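Bifunctional endo-1,4-beta-xylanase A (Neocallimastix patriciarum, PDB 2VG9) hydrolyses internal beta-1,4-xylosidic linkages in xylan, as an endo-xylanase of glycoside hydrolase family 11. Local coordinates at residues A[86-100]-A[189-203]. Sequence-based numbering, arbitrary orientation.
Sequences SASGNSRLCVYGWFQ and GNLYEVALNAEGWQS. With ACT (acetate ion), chain D.
Strands 89-100 and 193-200 run antiparallel, their axes 4.3 Å apart at closest approach, with hydrogen-bonded pairs from Asn90–Trp201 to Tyr96–Ala195; the register then shifts by one before pairing resumes at Phe99–Leu191. Arg92, Cys94, Tyr96, Asn197 and Glu199 share one face, the polar concave one expected to form the xylan-binding cleft of the family 11 jelly roll. Arg92 and Glu199 lie side by side, their CG atoms 3.4 Å apart, and Glu199 OE1 sits over the centre of the guanidinium, 3.5 Å from Arg92 NH1. This salt bridge is therefore one of charge alone, since no N-H points at the oxygen. A leucine in place of Arg92 would probably leave Glu199 OE1 without the positive charge facing it, the carboxylate then being held by the Asn197 bond to OE2. Glu199 OE2 takes this 2.6 Å bond from Asn197 ND2, whose second N-H points almost straight (170°) at Cys94 SG, 3.4 Å away. With CG anti to the backbone N (chi1 172°), Asn197 turns the N-H end of its amide to the sulfur, which lies in the amide plane, and Arg56 NE donates to its OD1, so an amide suits this spot by both giving and accepting. Tyr96 packs its CB on Asn197 CB, while its OH accepts from Trp98 NE1 and bonds Glu111. The middle of the other face is apolar: Val95 CG1 meets Val194 CG1 at 3.7 Å, and Leu196 packs on strand 203-216, filling the space between the two sheets. Chemically, the contact thus joins a greasy interior to a cleft floor where an amide grips one carboxylate oxygen and a guanidinium faces the other.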
ATOM      1  N   SER A  86      12.924 -16.102  -2.913  1.00 11.78           N
ATOM      2  CA  SER A  86      11.977 -16.235  -1.814  1.00 12.45           C
ATOM      3  C   SER A  86      12.524 -17.190  -0.767  1.00 12.06           C
ATOM      4  O   SER A  86      12.632 -18.385  -1.009  1.00 13.16           O
ATOM      5  CB  SER A  86      10.597 -16.672  -2.322  1.00 12.32           C
ATOM      6  OG  SER A  86       9.670 -16.715  -1.252  1.00 14.10           O
ATOM      7  N   ALA A  87      12.937 -16.666   0.377  1.00 12.12           N
ATOM      8  CA  ALA A  87      13.358 -17.551   1.478  1.00 12.26           C
ATOM      9  C   ALA A  87      12.152 -17.813   2.351  1.00 12.54           C
ATOM     10  O   ALA A  87      12.034 -17.229   3.441  1.00 13.56           O
ATOM     11  CB  ALA A  87      14.487 -16.911   2.292  1.00 12.45           C
ATOM     12  N   SER A  88      11.258 -18.674   1.886  1.00 12.36           N
ATOM     13  CA  SER A  88       9.911 -18.755   2.461  1.00 13.85           C
ATOM     14  C   SER A  88       9.292 -17.361   2.566  1.00 13.05           C
ATOM     15  O   SER A  88       8.756 -16.963   3.615  1.00 13.89           O
ATOM     16  CB  SER A  88       9.932 -19.428   3.845  1.00 14.09           C
ATOM     17  OG  SER A  88      10.220 -20.798   3.682  1.00 17.21           O
ATOM     18  N   GLY A  89       9.383 -16.608   1.485  1.00 12.79           N
ATOM     19  CA  GLY A  89       8.983 -15.208   1.535  1.00 11.49           C
ATOM     20  C   GLY A  89       7.827 -14.870   0.613  1.00 10.54           C
ATOM     21  O   GLY A  89       7.128 -15.753   0.110  1.00  9.80           O
ATOM     22  N   ASN A  90       7.590 -13.571   0.438  1.00  9.27           N
ATOM     23  CA  ASN A  90       6.453 -13.117  -0.340  1.00  9.43           C
ATOM     24  C   ASN A  90       6.595 -11.636  -0.664  1.00  9.45           C
ATOM     25  O   ASN A  90       7.534 -10.963  -0.213  1.00  8.67           O
ATOM     26  CB  ASN A  90       5.156 -13.403   0.420  1.00  9.59           C
ATOM     27  CG  ASN A  90       5.111 -12.749   1.786  1.00 11.87           C
ATOM     28  OD1 ASN A  90       4.878 -11.551   1.888  1.00  9.06           O
ATOM     29  ND2 ASN A  90       5.281 -13.556   2.853  1.00 14.95           N
ATOM     30  N   SER A  91       5.699 -11.144  -1.498  1.00  9.04           N
ATOM     31  CA  SER A  91       5.679  -9.732  -1.789  1.00  9.25           C
ATOM     32  C   SER A  91       4.308  -9.388  -2.352  1.00  9.44           C
ATOM     33  O   SER A  91       3.509 -10.278  -2.687  1.00  9.38           O
ATOM     34  CB  SER A  91       6.828  -9.323  -2.734  1.00  9.13           C
ATOM     35  OG  SER A  91       6.774 -10.021  -3.950  1.00 10.53           O
ATOM     36  N   ARG A  92       4.027  -8.093  -2.430  1.00  9.04           N
ATOM     37  CA  ARG A  92       2.778  -7.636  -2.980  1.00  8.66           C
ATOM     38  C   ARG A  92       2.957  -6.283  -3.641  1.00  8.77           C
ATOM     39  O   ARG A  92       3.843  -5.488  -3.267  1.00  8.32           O
ATOM     40  CB  ARG A  92       1.740  -7.520  -1.871  1.00 10.17           C
ATOM     41  CG  ARG A  92       1.991  -6.356  -0.908  1.00 12.77           C
ATOM     42  CD  ARG A  92       0.977  -6.393   0.233  1.00 17.19           C
ATOM     43  NE  ARG A  92       1.345  -7.466   1.142  1.00 18.87           N
ATOM     44  CZ  ARG A  92       0.914  -7.604   2.394  1.00 20.97           C
ATOM     45  NH1 ARG A  92       0.055  -6.741   2.936  1.00 21.07           N
ATOM     46  NH2 ARG A  92       1.340  -8.633   3.102  1.00 19.16           N
ATOM     47  N   LEU A  93       2.098  -6.032  -4.622  1.00  8.03           N
ATOM     48  CA  LEU A  93       1.939  -4.708  -5.225  1.00  8.70           C
ATOM     49  C   LEU A  93       0.491  -4.270  -4.942  1.00  9.15           C
ATOM     50  O   LEU A  93      -0.480  -4.953  -5.342  1.00  8.94           O
ATOM     51  CB  LEU A  93       2.176  -4.798  -6.733  1.00  8.41           C
ATOM     52  CG  LEU A  93       2.094  -3.543  -7.607  1.00  9.12           C
ATOM     53  CD1 LEU A  93       3.178  -2.570  -7.225  1.00  9.13           C
ATOM     54  CD2 LEU A  93       2.190  -3.964  -9.110  1.00  8.72           C
ATOM     55  N   CYS A  94       0.352  -3.138  -4.253  1.00  9.32           N
ATOM     56  CA  CYS A  94      -0.950  -2.732  -3.752  1.00  8.86           C
ATOM     57  C   CYS A  94      -1.129  -1.224  -3.639  1.00  8.62           C
ATOM     58  O   CYS A  94      -0.163  -0.482  -3.505  1.00  8.89           O
ATOM     59  CB  CYS A  94      -1.219  -3.394  -2.379  1.00  8.45           C
ATOM     60  SG  CYS A  94      -0.059  -2.905  -1.075  1.00 10.44           S
ATOM     61  N   VAL A  95      -2.376  -0.772  -3.671  1.00  8.46           N
ATOM     62  CA  VAL A  95      -2.696   0.585  -3.214  1.00  8.66           C
ATOM     63  C   VAL A  95      -2.624   0.509  -1.698  1.00  8.97           C
ATOM     64  O   VAL A  95      -2.996  -0.528  -1.095  1.00  9.13           O
ATOM     65  CB  VAL A  95      -4.123   1.037  -3.594  1.00  9.45           C
ATOM     66  CG1 VAL A  95      -4.395   2.498  -3.212  1.00  6.58           C
ATOM     67  CG2 VAL A  95      -4.432   0.799  -5.069  1.00  9.45           C
ATOM     68  N   TYR A  96      -2.149   1.592  -1.075  1.00  8.40           N
ATOM     69  CA  TYR A  96      -1.859   1.587   0.350  1.00  9.12           C
ATOM     70  C   TYR A  96      -2.123   2.944   1.022  1.00  9.14           C
ATOM     71  O   TYR A  96      -1.964   3.974   0.393  1.00  8.22           O
ATOM     72  CB  TYR A  96      -0.389   1.222   0.534  1.00  8.47           C
ATOM     73  CG  TYR A  96       0.106   1.301   1.956  1.00  9.14           C
ATOM     74  CD1 TYR A  96       0.042   0.184   2.807  1.00  9.36           C
ATOM     75  CD2 TYR A  96       0.663   2.470   2.448  1.00 11.57           C
ATOM     76  CE1 TYR A  96       0.514   0.248   4.108  1.00 11.09           C
ATOM     77  CE2 TYR A  96       1.128   2.559   3.773  1.00 11.25           C
ATOM     78  CZ  TYR A  96       1.050   1.454   4.595  1.00 11.86           C
ATOM     79  OH  TYR A  96       1.528   1.541   5.904  1.00 11.11           O
ATOM     80  N   GLY A  97      -2.520   2.929   2.293  1.00  8.09           N
ATOM     81  CA  GLY A  97      -2.639   4.179   3.029  1.00  8.94           C
ATOM     82  C   GLY A  97      -3.223   3.932   4.405  1.00  9.20           C
ATOM     83  O   GLY A  97      -3.296   2.773   4.857  1.00  8.60           O
ATOM     84  N   TRP A  98      -3.601   5.026   5.081  1.00  9.94           N
ATOM     85  CA  TRP A  98      -4.267   4.940   6.407  1.00 10.32           C
ATOM     86  C   TRP A  98      -5.541   5.766   6.486  1.00 11.06           C
ATOM     87  O   TRP A  98      -5.682   6.775   5.767  1.00 11.21           O
ATOM     88  CB  TRP A  98      -3.311   5.405   7.523  1.00 10.86           C
ATOM     89  CG  TRP A  98      -2.071   4.545   7.703  1.00 10.87           C
ATOM     90  CD1 TRP A  98      -0.984   4.484   6.877  1.00 10.88           C
ATOM     91  CD2 TRP A  98      -1.797   3.658   8.792  1.00  9.85           C
ATOM     92  NE1 TRP A  98      -0.057   3.614   7.381  1.00 11.55           N
ATOM     93  CE2 TRP A  98      -0.533   3.081   8.550  1.00 11.86           C
ATOM     94  CE3 TRP A  98      -2.495   3.294   9.947  1.00  8.57           C
ATOM     95  CZ2 TRP A  98       0.052   2.140   9.427  1.00 11.22           C
ATOM     96  CZ3 TRP A  98      -1.938   2.378  10.796  1.00 12.31           C
ATOM     97  CH2 TRP A  98      -0.656   1.805  10.537  1.00 11.59           C
ATOM     98  N   PHE A  99      -6.474   5.349   7.356  1.00 12.40           N
ATOM     99  CA  PHE A  99      -7.539   6.242   7.845  1.00 12.73           C
ATOM    100  C   PHE A  99      -7.156   6.637   9.275  1.00 14.06           C
ATOM    101  O   PHE A  99      -7.051   5.779  10.172  1.00 13.15           O
ATOM    102  CB  PHE A  99      -8.954   5.612   7.854  1.00 12.53           C
ATOM    103  CG  PHE A  99      -9.378   4.968   6.548  1.00 12.51           C
ATOM    104  CD1 PHE A  99      -8.971   5.491   5.301  1.00 10.38           C
ATOM    105  CD2 PHE A  99     -10.208   3.833   6.562  1.00 12.28           C
ATOM    106  CE1 PHE A  99      -9.374   4.885   4.099  1.00 13.11           C
ATOM    107  CE2 PHE A  99     -10.615   3.241   5.364  1.00 12.46           C
ATOM    108  CZ  PHE A  99     -10.188   3.774   4.119  1.00 10.57           C
ATOM    109  N   GLN A 100      -6.915   7.930   9.462  1.00 14.91           N
ATOM    110  CA  GLN A 100      -6.471   8.483  10.731  1.00 16.97           C
ATOM    111  C   GLN A 100      -7.706   8.664  11.611  1.00 17.96           C
ATOM    112  O   GLN A 100      -8.754   9.138  11.147  1.00 18.18           O
ATOM    113  CB  GLN A 100      -5.775   9.830  10.498  1.00 17.49           C
ATOM    114  CG  GLN A 100      -5.278  10.587  11.782  1.00 19.37           C
ATOM    115  CD  GLN A 100      -4.208   9.829  12.584  1.00 21.32           C
ATOM    116  OE1 GLN A 100      -4.525   9.037  13.468  1.00 24.45           O
ATOM    117  NE2 GLN A 100      -2.943  10.118  12.311  1.00 24.42           N
ATOM    118  N   GLY A 189     -12.147   6.504   9.169  1.00 12.15           N
ATOM    119  CA  GLY A 189     -11.566   7.760   9.656  1.00 12.68           C
ATOM    120  C   GLY A 189     -11.146   8.696   8.532  1.00 11.72           C
ATOM    121  O   GLY A 189     -11.623   8.578   7.410  1.00 11.55           O
ATOM    122  N   ASN A 190     -10.257   9.630   8.839  1.00 12.44           N
ATOM    123  CA  ASN A 190      -9.885  10.679   7.865  1.00 12.83           C
ATOM    124  C   ASN A 190      -8.785  10.162   6.928  1.00 11.72           C
ATOM    125  O   ASN A 190      -7.864   9.488   7.369  1.00 11.47           O
ATOM    126  CB  ASN A 190      -9.391  11.931   8.584  1.00 11.24           C
ATOM    127  CG  ASN A 190     -10.488  12.644   9.383  1.00 14.61           C
ATOM    128  OD1 ASN A 190     -11.659  12.663   8.995  1.00 13.96           O
ATOM    129  ND2 ASN A 190     -10.089  13.266  10.497  1.00 13.50           N
ATOM    130  N   LEU A 191      -8.870  10.493   5.647  1.00 11.35           N
ATOM    131  CA  LEU A 191      -7.913   9.937   4.693  1.00 11.04           C
ATOM    132  C   LEU A 191      -6.490  10.518   4.848  1.00 11.78           C
ATOM    133  O   LEU A 191      -6.265  11.702   4.637  1.00 13.49           O
ATOM    134  CB  LEU A 191      -8.440  10.089   3.266  1.00 10.13           C
ATOM    135  CG  LEU A 191      -7.599   9.437   2.156  1.00  9.22           C
ATOM    136  CD1 LEU A 191      -7.418   7.870   2.379  1.00  3.05           C
ATOM    137  CD2 LEU A 191      -8.310   9.763   0.839  1.00  5.92           C
ATOM    138  N   TYR A 192      -5.537   9.671   5.213  1.00 12.01           N
ATOM    139  CA  TYR A 192      -4.155  10.061   5.353  1.00 12.50           C
ATOM    140  C   TYR A 192      -3.437  10.206   4.001  1.00 11.80           C
ATOM    141  O   TYR A 192      -2.805  11.216   3.752  1.00 11.54           O
ATOM    142  CB  TYR A 192      -3.449   9.034   6.253  1.00 13.51           C
ATOM    143  CG  TYR A 192      -1.964   9.246   6.470  1.00 15.65           C
ATOM    144  CD1 TYR A 192      -1.510  10.337   7.218  1.00 21.66           C
ATOM    145  CD2 TYR A 192      -1.014   8.350   5.964  1.00 12.75           C
ATOM    146  CE1 TYR A 192      -0.156  10.556   7.452  1.00 20.71           C
ATOM    147  CE2 TYR A 192       0.376   8.555   6.199  1.00 18.59           C
ATOM    148  CZ  TYR A 192       0.785   9.669   6.951  1.00 19.44           C
ATOM    149  OH  TYR A 192       2.119   9.948   7.219  1.00 21.04           O
ATOM    150  N   GLU A 193      -3.501   9.171   3.157  1.00 11.70           N
ATOM    151  CA  GLU A 193      -2.815   9.137   1.850  1.00 10.22           C
ATOM    152  C   GLU A 193      -3.388   8.010   1.000  1.00  9.78           C
ATOM    153  O   GLU A 193      -4.103   7.131   1.506  1.00  8.96           O
ATOM    154  CB  GLU A 193      -1.330   8.827   2.030  1.00 10.32           C
ATOM    155  CG  GLU A 193      -1.125   7.345   2.443  1.00 10.84           C
ATOM    156  CD  GLU A 193       0.309   7.003   2.792  1.00 11.05           C
ATOM    157  OE1 GLU A 193       1.235   7.561   2.170  1.00 11.36           O
ATOM    158  OE2 GLU A 193       0.506   6.180   3.702  1.00 12.71           O
ATOM    159  N   VAL A 194      -3.060   8.045  -0.293  1.00  9.63           N
ATOM    160  CA  VAL A 194      -3.384   6.982  -1.231  1.00  9.04           C
ATOM    161  C   VAL A 194      -2.100   6.776  -2.013  1.00  9.66           C
ATOM    162  O   VAL A 194      -1.614   7.680  -2.727  1.00  8.30           O
ATOM    163  CB  VAL A 194      -4.567   7.326  -2.189  1.00 10.04           C
ATOM    164  CG1 VAL A 194      -4.794   6.203  -3.221  1.00  8.65           C
ATOM    165  CG2 VAL A 194      -5.889   7.579  -1.402  1.00  9.47           C
ATOM    166  N   ALA A 195      -1.534   5.583  -1.856  1.00  8.50           N
ATOM    167  CA  ALA A 195      -0.229   5.312  -2.404  1.00  8.77           C
ATOM    168  C   ALA A 195      -0.234   4.015  -3.153  1.00  8.40           C
ATOM    169  O   ALA A 195      -1.074   3.164  -2.898  1.00  9.37           O
ATOM    170  CB  ALA A 195       0.840   5.272  -1.258  1.00  6.96           C
ATOM    171  N   LEU A 196       0.705   3.869  -4.087  1.00  8.40           N
ATOM    172  CA  LEU A 196       1.034   2.565  -4.650  1.00  8.84           C
ATOM    173  C   LEU A 196       2.316   2.023  -3.999  1.00  9.39           C
ATOM    174  O   LEU A 196       3.321   2.716  -3.922  1.00  8.93           O
ATOM    175  CB  LEU A 196       1.165   2.634  -6.158  1.00  7.82           C
ATOM    176  CG  LEU A 196       1.241   1.242  -6.767  1.00  9.24           C
ATOM    177  CD1 LEU A 196      -0.176   0.612  -6.790  1.00  7.68           C
ATOM    178  CD2 LEU A 196       1.909   1.356  -8.168  1.00  6.89           C
ATOM    179  N   ASN A 197       2.261   0.771  -3.556  1.00  9.34           N
ATOM    180  CA  ASN A 197       3.230   0.215  -2.616  1.00 10.42           C
ATOM    181  C   ASN A 197       3.743  -1.150  -3.092  1.00 10.53           C
ATOM    182  O   ASN A 197       2.956  -2.000  -3.453  1.00 11.58           O
ATOM    183  CB  ASN A 197       2.514   0.082  -1.246  1.00  9.64           C
ATOM    184  CG  ASN A 197       3.343  -0.662  -0.188  1.00 11.98           C
ATOM    185  OD1 ASN A 197       4.420  -0.244   0.168  1.00 13.64           O
ATOM    186  ND2 ASN A 197       2.789  -1.746   0.354  1.00 16.52           N
ATOM    187  N   ALA A 198       5.055  -1.320  -3.127  1.00 11.61           N
ATOM    188  CA  ALA A 198       5.710  -2.598  -3.378  1.00 11.62           C
ATOM    189  C   ALA A 198       6.329  -3.005  -2.061  1.00 12.41           C
ATOM    190  O   ALA A 198       7.162  -2.264  -1.524  1.00 13.48           O
ATOM    191  CB  ALA A 198       6.811  -2.446  -4.471  1.00 11.22           C
ATOM    192  N   GLU A 199       5.908  -4.134  -1.489  1.00 11.84           N
ATOM    193  CA  GLU A 199       6.596  -4.631  -0.285  1.00 13.82           C
ATOM    194  C   GLU A 199       6.993  -6.104  -0.402  1.00 12.72           C
ATOM    195  O   GLU A 199       6.356  -6.867  -1.154  1.00 13.20           O
ATOM    196  CB  GLU A 199       5.812  -4.343   1.008  1.00 13.41           C
ATOM    197  CG  GLU A 199       4.372  -4.874   1.037  1.00 17.64           C
ATOM    198  CD  GLU A 199       3.566  -4.360   2.247  1.00 18.74           C
ATOM    199  OE1 GLU A 199       3.136  -5.181   3.085  1.00 27.17           O
ATOM    200  OE2 GLU A 199       3.397  -3.140   2.401  1.00 23.47           O
ATOM    201  N   GLY A 200       8.021  -6.489   0.361  1.00 12.09           N
ATOM    202  CA  GLY A 200       8.578  -7.823   0.323  1.00 11.79           C
ATOM    203  C   GLY A 200       9.004  -8.301   1.703  1.00 12.60           C
ATOM    204  O   GLY A 200       9.638  -7.548   2.461  1.00 13.46           O
ATOM    205  N   TRP A 201       8.637  -9.541   2.025  1.00 10.96           N
ATOM    206  CA  TRP A 201       9.025 -10.202   3.255  1.00 11.79           C
ATOM    207  C   TRP A 201       9.852 -11.431   2.898  1.00 11.36           C
ATOM    208  O   TRP A 201       9.367 -12.307   2.159  1.00 10.55           O
ATOM    209  CB  TRP A 201       7.793 -10.641   4.025  1.00 11.54           C
ATOM    210  CG  TRP A 201       8.094 -11.465   5.260  1.00 13.11           C
ATOM    211  CD1 TRP A 201       7.939 -12.831   5.419  1.00 14.19           C
ATOM    212  CD2 TRP A 201       8.556 -10.970   6.516  1.00 14.62           C
ATOM    213  NE1 TRP A 201       8.300 -13.205   6.697  1.00 12.70           N
ATOM    214  CE2 TRP A 201       8.665 -12.080   7.394  1.00 15.96           C
ATOM    215  CE3 TRP A 201       8.856  -9.689   7.002  1.00 14.84           C
ATOM    216  CZ2 TRP A 201       9.106 -11.946   8.709  1.00 15.80           C
ATOM    217  CZ3 TRP A 201       9.284  -9.557   8.313  1.00 13.71           C
ATOM    218  CH2 TRP A 201       9.401 -10.683   9.155  1.00 15.01           C
ATOM    219  N   GLN A 202      11.096 -11.485   3.380  1.00 10.74           N
ATOM    220  CA  GLN A 202      11.984 -12.639   3.122  1.00 10.58           C
ATOM    221  C   GLN A 202      12.029 -12.954   1.607  1.00 10.55           C
ATOM    222  O   GLN A 202      12.014 -14.107   1.181  1.00 10.77           O
ATOM    223  CB  GLN A 202      11.573 -13.868   3.977  1.00 10.46           C
ATOM    224  CG  GLN A 202      11.712 -13.618   5.490  1.00 10.02           C
ATOM    225  CD  GLN A 202      11.273 -14.784   6.379  1.00 11.94           C
ATOM    226  OE1 GLN A 202      10.748 -15.824   5.911  1.00 14.09           O
ATOM    227  NE2 GLN A 202      11.463 -14.614   7.677  1.00  7.65           N
ATOM    228  N   SER A 203      12.101 -11.906   0.802  1.00 10.00           N
ATOM    229  CA  SER A 203      12.141 -12.032  -0.650  1.00 10.53           C
ATOM    230  C   SER A 203      13.066 -11.007  -1.279  1.00 10.38           C
ATOM    231  O   SER A 203      13.538 -10.079  -0.603  1.00 10.55           O
ATOM    232  CB  SER A 203      10.723 -11.867  -1.256  1.00 10.80           C
ATOM    233  OG  SER A 203      10.232 -10.551  -1.030  1.00 11.13           O
TER
HETATM  234  C   ACT D1220       4.055 -14.747   6.588  1.00 45.70           C
HETATM  235  O   ACT D1220       3.563 -14.669   7.749  1.00 45.89           O
HETATM  236  OXT ACT D1220       4.498 -13.676   6.100  1.00 45.42           O
HETATM  237  CH3 ACT D1220       4.112 -16.039   5.821  1.00 45.14           C